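Local coordinates for protein galectin-1 (Bufo arenarum, PDB 1A78) that binds beta-galactosides as a homodimeric lectin, probably recognises a wide array of complex carbohydrates, and may regulate cell differentiation and apoptosis, at residues 32-37 against 120-125; 46-51 against 76-81; 57-62 against 105-110. All blocks are in the same frame, centred on the assembly; numbering follows the deposited sequence.

Contact 1. Residues 32-37 against 120-125; sequences AVNLGE and FLSLEG
Asn34 and Ser122 face each other across two antiparallel strands and share three hydrogen bonds. Two are between backbones: Asn34 N donates to Ser122 O at 2.8 Å, and Ser122 N donates back to Asn34 O at 3.1 Å. The pairs Ala32 with Glu124 and Gly36 with Phe120 are hydrogen-bonded in the same way.

The third bond comes from the Asn34 side chain. Asn34 CB lies 3.5 Å from Ser122 OG. CG turns to the side of the backbone N (chi1 -51°), which carries the amide across to the partner strand. There the amide nitrogen gives two bonds. Asn34 ND2 donates to Ser122 OG at 3.2 Å, with this oxygen in the amide plane. Asn34 ND2 also donates to Glu124 OE2 at 3.0 Å, tilted from that plane. The carboxylate receives this N-H from above its own plane, and the two flat groups stand 46° apart. Asn34 OD1 is hydrogen-bonded to His45 ND1. With partners at both ends, the amide is fixed in rotation. It acts as a second-shell group behind His45, a galactoside-binding residue.

The other face of the pair is apolar. Val33 CG2 packs on Leu123 CD2 at 3.6 Å, the two side chains lying side by side. Leu35 CD1 meets Leu121 CD2 at 3.4 Å, a tight carbon contact. Val33 and Leu35 also reach Phe90 on strand 85-92 of the other sheet. Within their own six-stranded antiparallel sheet, strand 30-35 runs between 118-124 and 41-49, and strand 118-124 runs between 30-35 and 6-12.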
# COMPACT_ATOMS: atom_id res chain seq x y z
N ALA A 32 8.29 13.35 -2.04
CA ALA A 32 8.95 12.60 -0.98
C ALA A 32 8.37 11.21 -0.78
O ALA A 32 7.26 10.93 -1.20
CB ALA A 32 8.88 13.38 0.35
N VAL A 33 9.18 10.35 -0.19
CA VAL A 33 8.81 8.99 0.17
C VAL A 33 9.36 8.85 1.58
O VAL A 33 10.55 9.06 1.80
CB VAL A 33 9.46 7.94 -0.76
CG1 VAL A 33 9.21 6.53 -0.21
CG2 VAL A 33 8.89 8.08 -2.18
N ASN A 34 8.51 8.49 2.54
CA ASN A 34 8.97 8.37 3.92
C ASN A 34 8.87 6.94 4.43
O ASN A 34 7.93 6.24 4.08
CB ASN A 34 8.13 9.29 4.81
CG ASN A 34 8.07 10.70 4.28
OD1 ASN A 34 9.08 11.37 4.20
ND2 ASN A 34 6.90 11.13 3.87
N LEU A 35 9.83 6.52 5.25
CA LEU A 35 9.87 5.19 5.84
C LEU A 35 10.22 5.40 7.31
O LEU A 35 11.16 6.13 7.63
CB LEU A 35 10.98 4.33 5.21
CG LEU A 35 10.76 3.54 3.92
CD1 LEU A 35 10.36 4.47 2.83
CD2 LEU A 35 12.05 2.81 3.54
N GLY A 36 9.52 4.74 8.21
CA GLY A 36 9.80 4.91 9.62
C GLY A 36 8.71 4.29 10.48
O GLY A 36 8.15 3.25 10.12
N GLU A 37 8.41 4.93 11.61
CA GLU A 37 7.39 4.45 12.55
C GLU A 37 6.03 5.08 12.41
O GLU A 37 5.02 4.41 12.58
CB GLU A 37 7.87 4.64 13.96
CG GLU A 37 8.97 3.70 14.30
CD GLU A 37 9.69 4.10 15.54
OE1 GLU A 37 10.64 4.90 15.42
OE2 GLU A 37 9.30 3.62 16.64
N PHE A 120 5.89 1.78 8.90
CA PHE A 120 5.22 2.82 8.11
C PHE A 120 5.86 3.34 6.85
O PHE A 120 7.07 3.54 6.80
CB PHE A 120 4.99 4.00 9.09
CG PHE A 120 4.30 5.20 8.50
CD1 PHE A 120 2.92 5.27 8.45
CD2 PHE A 120 5.05 6.31 8.10
CE1 PHE A 120 2.27 6.42 8.01
CE2 PHE A 120 4.41 7.45 7.67
CZ PHE A 120 3.02 7.51 7.63
N LEU A 121 5.02 3.73 5.91
CA LEU A 121 5.46 4.28 4.62
C LEU A 121 4.42 5.29 4.15
O LEU A 121 3.24 5.03 4.25
CB LEU A 121 5.60 3.14 3.58
CG LEU A 121 5.87 3.20 2.05
CD1 LEU A 121 4.94 4.13 1.30
CD2 LEU A 121 7.30 3.53 1.77
N SER A 122 4.86 6.43 3.63
CA SER A 122 3.93 7.41 3.08
C SER A 122 4.60 8.15 1.93
O SER A 122 5.83 8.21 1.86
CB SER A 122 3.48 8.41 4.13
OG SER A 122 4.60 9.04 4.74
N LEU A 123 3.78 8.67 1.02
CA LEU A 123 4.25 9.41 -0.14
C LEU A 123 3.68 10.82 -0.05
O LEU A 123 2.62 11.04 0.53
CB LEU A 123 3.73 8.77 -1.44
CG LEU A 123 4.03 7.28 -1.69
CD1 LEU A 123 3.41 6.83 -3.00
CD2 LEU A 123 5.53 7.02 -1.69
N GLU A 124 4.39 11.78 -0.60
CA GLU A 124 3.91 13.15 -0.59
C GLU A 124 4.10 13.73 -1.98
O GLU A 124 5.21 13.71 -2.52
CB GLU A 124 4.69 14.01 0.40
CG GLU A 124 4.80 13.51 1.84
CD GLU A 124 5.78 14.39 2.65
OE1 GLU A 124 6.17 15.47 2.14
OE2 GLU A 124 6.17 14.00 3.78
N GLY A 125 3.02 14.22 -2.58
CA GLY A 125 3.13 14.84 -3.89
C GLY A 125 3.59 13.95 -5.02
O GLY A 125 4.26 14.40 -5.95

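Contact 2. Residues 46-51 against 76-81; sequences FNARFD and EVFPFQ. With YIO (1-thio-beta-D-galactopyranose), chain C; GAL (beta-D-galactopyranose), chain B.
Phe78 sets its edge against the face of Phe50 in a T-shaped stack, in the two-sheet beta sandwich of the galectin fold. The ring centroids are 4.9 Å apart and the planes stand at 89°. Phe78 CZ sits over one face of Phe50, offset toward its rim, and Phe78 CE2 comes to 3.5 Å from Phe50 CE1. This is the tight part of the contact. Phe80 closes on it from the same loop. Phe80 CB packs 3.8 Å from Phe50 CZ, and its CD2 lies over the centre of the Phe78 ring. Ala48 points its methyl at both loop phenylalanines, with Ala48 CB 3.9 Å from Phe80 CE2.

Phe46 adds a lighter contact at a single atom pair. Phe46 CZ and Phe80 CZ meet at 4.0 Å, with Phe80 CZ at the edge of the Phe46 ring. The ring of Phe46 can reach there because its CG stands anti to the backbone N (chi1 174°). The solvent side is at Gln81, which is exposed; its main chain passes Phe50 while its CB points away. No hydrogen bond crosses between 46-51 and 76-81; the two segments meet through apolar and aromatic contacts.

Arg49 turns from the loop to the sugar. Its chain is extended from CG to NE. Arg49 NE donates to Asn47 OD1 at 3.0 Å with a nearly straight bond (172°), which steadies the guanidinium. NH1 also forms a salt bridge with Asp55. The guanidinium meets both sugar rings: Arg49 NH2 donates to O4 of the thiogalactose at 2.9 Å, and Arg49 NH1 donates to O2 of the second galactose at 2.9 Å.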
# COMPACT_ATOMS: atom_id res chain seq x y z
N PHE A 46 13.09 10.70 2.06
CA PHE A 46 13.70 10.80 0.74
C PHE A 46 12.98 11.90 -0.03
O PHE A 46 11.89 11.68 -0.54
CB PHE A 46 13.54 9.44 0.06
CG PHE A 46 13.99 9.40 -1.35
CD1 PHE A 46 13.13 9.75 -2.38
CD2 PHE A 46 15.29 9.04 -1.65
CE1 PHE A 46 13.56 9.75 -3.68
CE2 PHE A 46 15.74 9.03 -2.96
CZ PHE A 46 14.88 9.38 -3.98
N ASN A 47 13.60 13.06 -0.18
CA ASN A 47 12.95 14.18 -0.84
C ASN A 47 13.64 14.62 -2.15
O ASN A 47 14.76 15.15 -2.11
CB ASN A 47 12.88 15.32 0.18
CG ASN A 47 12.07 16.52 -0.29
OD1 ASN A 47 12.12 17.56 0.35
ND2 ASN A 47 11.30 16.38 -1.37
N ALA A 48 13.00 14.38 -3.29
CA ALA A 48 13.56 14.78 -4.59
C ALA A 48 13.04 16.18 -4.89
O ALA A 48 11.86 16.36 -5.20
CB ALA A 48 13.14 13.80 -5.69
N ARG A 49 13.94 17.16 -4.83
CA ARG A 49 13.60 18.56 -5.06
C ARG A 49 13.87 19.10 -6.45
O ARG A 49 15.00 19.35 -6.82
CB ARG A 49 14.33 19.42 -4.02
CG ARG A 49 13.97 19.06 -2.58
CD ARG A 49 14.66 19.94 -1.55
NE ARG A 49 14.19 19.64 -0.20
CZ ARG A 49 14.63 20.23 0.92
NH1 ARG A 49 15.55 21.18 0.87
NH2 ARG A 49 14.16 19.84 2.09
N PHE A 50 12.81 19.28 -7.23
CA PHE A 50 12.95 19.84 -8.56
C PHE A 50 13.36 21.31 -8.41
O PHE A 50 14.35 21.76 -8.99
CB PHE A 50 11.63 19.76 -9.32
CG PHE A 50 11.30 18.39 -9.79
CD1 PHE A 50 11.82 17.93 -11.00
CD2 PHE A 50 10.53 17.54 -9.01
CE1 PHE A 50 11.58 16.61 -11.42
CE2 PHE A 50 10.28 16.22 -9.41
CZ PHE A 50 10.81 15.76 -10.63
N ASP A 51 12.62 22.04 -7.60
CA ASP A 51 12.91 23.42 -7.35
C ASP A 51 12.26 23.72 -6.01
O ASP A 51 11.09 24.08 -5.96
CB ASP A 51 12.28 24.26 -8.46
CG ASP A 51 12.71 25.70 -8.41
OD1 ASP A 51 13.60 26.03 -7.59
OD2 ASP A 51 12.16 26.50 -9.19
N GLU A 76 23.56 14.55 -5.57
CA GLU A 76 23.46 15.23 -6.86
C GLU A 76 22.82 14.45 -8.02
O GLU A 76 22.43 15.04 -9.02
CB GLU A 76 24.84 15.74 -7.27
CG GLU A 76 25.60 16.53 -6.17
CD GLU A 76 24.88 17.81 -5.75
OE1 GLU A 76 24.32 18.48 -6.64
OE2 GLU A 76 24.88 18.14 -4.53
N VAL A 77 22.75 13.12 -7.93
CA VAL A 77 22.12 12.34 -9.00
C VAL A 77 20.62 12.60 -8.92
O VAL A 77 20.01 12.45 -7.87
CB VAL A 77 22.42 10.83 -8.86
CG1 VAL A 77 21.56 10.01 -9.82
CG2 VAL A 77 23.88 10.56 -9.19
N PHE A 78 20.03 12.96 -10.05
CA PHE A 78 18.60 13.28 -10.11
C PHE A 78 17.98 12.69 -11.38
O PHE A 78 17.83 13.37 -12.40
CB PHE A 78 18.44 14.81 -10.11
CG PHE A 78 17.05 15.28 -9.85
CD1 PHE A 78 16.62 15.50 -8.54
CD2 PHE A 78 16.20 15.60 -10.88
CE1 PHE A 78 15.37 16.03 -8.30
CE2 PHE A 78 14.96 16.13 -10.64
CZ PHE A 78 14.54 16.35 -9.35
N PRO A 79 17.60 11.41 -11.32
CA PRO A 79 17.00 10.77 -12.49
C PRO A 79 15.49 10.94 -12.60
O PRO A 79 14.80 9.99 -12.97
CB PRO A 79 17.38 9.32 -12.28
CG PRO A 79 17.25 9.17 -10.79
CD PRO A 79 17.87 10.44 -10.25
N PHE A 80 14.97 12.14 -12.35
CA PHE A 80 13.52 12.36 -12.42
C PHE A 80 13.07 13.48 -13.35
O PHE A 80 13.74 14.51 -13.46
CB PHE A 80 12.96 12.63 -11.02
CG PHE A 80 13.50 11.73 -9.95
CD1 PHE A 80 12.96 10.48 -9.73
CD2 PHE A 80 14.54 12.15 -9.14
CE1 PHE A 80 13.44 9.66 -8.72
CE2 PHE A 80 15.03 11.35 -8.13
CZ PHE A 80 14.47 10.10 -7.92
N GLN A 81 11.92 13.28 -13.99
CA GLN A 81 11.33 14.26 -14.90
C GLN A 81 9.93 14.57 -14.42
O GLN A 81 9.21 13.68 -13.94
CB GLN A 81 11.20 13.70 -16.31
CG GLN A 81 12.49 13.49 -17.03
CD GLN A 81 12.30 12.78 -18.35
OE1 GLN A 81 12.57 11.59 -18.46
NE2 GLN A 81 11.82 13.52 -19.35
C1 YIO C . 13.04 20.80 5.40
C2 YIO C . 11.77 20.42 4.69
C3 YIO C . 11.28 19.07 5.18
C4 YIO C . 12.35 18.05 4.87
C5 YIO C . 13.66 18.48 5.54
C6 YIO C . 14.81 17.58 5.19
O2 YIO C . 10.78 21.39 4.95
O3 YIO C . 10.10 18.71 4.48
O4 YIO C . 12.52 17.95 3.47
O5 YIO C . 14.04 19.81 5.15
O6 YIO C . 15.86 17.76 6.13
S1 YIO C . 13.64 22.26 4.51
C1 GAL B . 15.17 22.54 5.46
C2 GAL B . 16.34 22.79 4.49
C3 GAL B . 17.66 22.92 5.27
C4 GAL B . 17.53 23.99 6.35
C5 GAL B . 16.36 23.65 7.25
C6 GAL B . 16.19 24.72 8.30
O2 GAL B . 16.45 21.73 3.55
O3 GAL B . 18.70 23.25 4.36
O4 GAL B . 17.28 25.26 5.76
O5 GAL B . 15.14 23.59 6.46
O6 GAL B . 14.93 24.60 8.93

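Contact 3. Residues 57-62 against 105-110; sequences NKIVCN and DQFSFP. With YIO (1-thio-beta-D-galactopyranose), chain C.
Cys61 and Phe109 have the nearest CA atoms, 7.6 Å apart, between strands 58-62 and 106-110, which run in nearly the same direction at 30° with axes 8.5 Å apart at their closest. No hydrogen bond crosses this gap. Side chains reach across it.

Cys61 is central. Its SG lies beside the backbone N (chi1 -71°), and that places the sulfur at the edge of the Phe107 ring, near the ring plane. Cys61 SG is 3.8 Å from Phe107 CE1 and 5.0 Å from the ring centroid. It is a sulfur-aromatic contact made at the rim, not over the face. Phe107 also offers CZ to Ile59 CG2 at 4.0 Å, the two side chains meeting at a slant.

The two strands belong to different sheets of the galectin beta sandwich. Strand 58-65 lies next to the edge of the six-stranded sheet, and strand 106-110 is an outermost strand of the five-stranded one. Cys61, Ile59, Phe107 and Phe109 therefore join the two sheets. Leu44 and Phe46 of strand 41-49 also touch Cys61.

Phe109 carries the contact further along the strand. Phe109 CD1 packs 3.7 Å from Cys61 CB, while Phe109 CZ meets the main chain, 3.7 Å from Asn62 C. The CB of Asn62 points the other way, toward the sugar side of the sheet. Asn62 ND2 donates to O6 of the thiogalactose at 2.8 Å in an almost straight bond (170°), and it is also hydrogen-bonded to Gly70 O.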
# COMPACT_ATOMS: atom_id res chain seq x y z
N ASN A 57 16.77 20.50 -8.64
CA ASN A 57 17.16 19.16 -9.08
C ASN A 57 18.14 18.46 -8.14
O ASN A 57 19.15 17.92 -8.58
CB ASN A 57 17.77 19.17 -10.47
CG ASN A 57 16.75 19.21 -11.54
OD1 ASN A 57 15.77 19.95 -11.46
ND2 ASN A 57 16.96 18.43 -12.58
N LYS A 58 17.80 18.38 -6.87
CA LYS A 58 18.68 17.74 -5.89
C LYS A 58 17.85 16.75 -5.07
O LYS A 58 16.63 16.85 -5.04
CB LYS A 58 19.24 18.82 -4.96
CG LYS A 58 20.53 18.47 -4.26
CD LYS A 58 21.69 18.76 -5.17
CE LYS A 58 21.80 20.26 -5.41
NZ LYS A 58 22.73 20.62 -6.56
N ILE A 59 18.51 15.83 -4.40
CA ILE A 59 17.86 14.83 -3.56
C ILE A 59 18.33 15.10 -2.14
O ILE A 59 19.52 15.13 -1.87
CB ILE A 59 18.29 13.38 -3.95
CG1 ILE A 59 17.56 12.96 -5.23
CG2 ILE A 59 18.03 12.38 -2.81
CD1 ILE A 59 17.94 11.58 -5.68
N VAL A 60 17.39 15.33 -1.23
CA VAL A 60 17.76 15.55 0.17
C VAL A 60 17.23 14.37 0.99
O VAL A 60 16.11 13.96 0.79
CB VAL A 60 17.15 16.88 0.69
CG1 VAL A 60 17.55 17.11 2.13
CG2 VAL A 60 17.64 18.03 -0.17
N CYS A 61 18.06 13.78 1.85
CA CYS A 61 17.61 12.66 2.67
C CYS A 61 17.83 13.04 4.10
O CYS A 61 18.82 13.71 4.42
CB CYS A 61 18.39 11.37 2.37
SG CYS A 61 18.01 10.62 0.78
N ASN A 62 16.93 12.63 4.98
CA ASN A 62 17.10 12.95 6.40
C ASN A 62 16.31 11.97 7.25
O ASN A 62 15.58 11.13 6.71
CB ASN A 62 16.64 14.38 6.70
CG ASN A 62 17.33 14.98 7.89
OD1 ASN A 62 18.01 14.30 8.64
ND2 ASN A 62 17.16 16.28 8.07
N ASP A 105 21.20 3.62 -10.91
CA ASP A 105 21.82 4.41 -9.86
C ASP A 105 21.46 3.91 -8.48
O ASP A 105 20.34 3.45 -8.26
CB ASP A 105 21.40 5.86 -9.95
CG ASP A 105 22.09 6.58 -11.07
OD1 ASP A 105 23.35 6.64 -11.03
OD2 ASP A 105 21.37 7.08 -11.97
N GLN A 106 22.35 4.14 -7.53
CA GLN A 106 22.13 3.68 -6.17
C GLN A 106 23.01 4.42 -5.15
O GLN A 106 24.09 4.91 -5.48
CB GLN A 106 22.43 2.18 -6.15
CG GLN A 106 22.50 1.51 -4.81
CD GLN A 106 23.04 0.09 -4.91
OE1 GLN A 106 22.43 -0.77 -5.55
NE2 GLN A 106 24.19 -0.15 -4.29
N PHE A 107 22.51 4.57 -3.93
CA PHE A 107 23.28 5.18 -2.84
C PHE A 107 22.68 4.72 -1.53
O PHE A 107 21.62 4.12 -1.52
CB PHE A 107 23.34 6.71 -2.96
CG PHE A 107 22.03 7.40 -2.72
CD1 PHE A 107 21.66 7.78 -1.42
CD2 PHE A 107 21.21 7.74 -3.78
CE1 PHE A 107 20.49 8.48 -1.21
CE2 PHE A 107 20.03 8.44 -3.57
CZ PHE A 107 19.67 8.82 -2.29
N SER A 108 23.36 4.92 -0.42
CA SER A 108 22.78 4.48 0.83
C SER A 108 22.64 5.64 1.80
O SER A 108 23.16 6.73 1.54
CB SER A 108 23.61 3.34 1.43
OG SER A 108 24.81 3.81 1.98
N PHE A 109 21.85 5.42 2.87
CA PHE A 109 21.61 6.38 3.95
C PHE A 109 21.79 5.57 5.22
O PHE A 109 21.43 4.40 5.25
CB PHE A 109 20.19 6.94 3.88
CG PHE A 109 19.92 8.03 4.90
CD1 PHE A 109 20.43 9.32 4.72
CD2 PHE A 109 19.15 7.77 6.04
CE1 PHE A 109 20.18 10.32 5.65
CE2 PHE A 109 18.89 8.77 6.98
CZ PHE A 109 19.40 10.04 6.79
N PRO A 110 22.40 6.14 6.27
CA PRO A 110 22.59 5.38 7.50
C PRO A 110 21.31 5.21 8.34
O PRO A 110 20.43 6.09 8.37
CB PRO A 110 23.63 6.20 8.24
CG PRO A 110 23.24 7.58 7.90
CD PRO A 110 22.99 7.49 6.41
C1 YIO C . 13.04 20.80 5.40
C2 YIO C . 11.77 20.42 4.69
C3 YIO C . 11.28 19.07 5.18
C4 YIO C . 12.35 18.05 4.87
C5 YIO C . 13.66 18.48 5.54
C6 YIO C . 14.81 17.58 5.19
O2 YIO C . 10.78 21.39 4.95
O3 YIO C . 10.10 18.71 4.48
O4 YIO C . 12.52 17.95 3.47
O5 YIO C . 14.04 19.81 5.15
O6 YIO C . 15.86 17.76 6.13
S1 YIO C . 13.64 22.26 4.51

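From the N terminus the chain first passes 32-37, then 46-51 and 57-62. It returns through 76-81, which closes contact 2, then through 105-110, which closes contact 3, and last through 120-125, which closes contact 1. Contact 1 thus spans both others. Contacts 2 and 3 cross, since their segments alternate along the chain. Contact 1 pairs strands within the six-stranded sheet. Contact 2 ties that sheet to the loop before strand 85-92, and contact 3 ties it to the five-stranded sheet. Contacts 2 and 3 touch directly through the Glu76–Lys58 salt bridge, and both reach the bound thiogalactose.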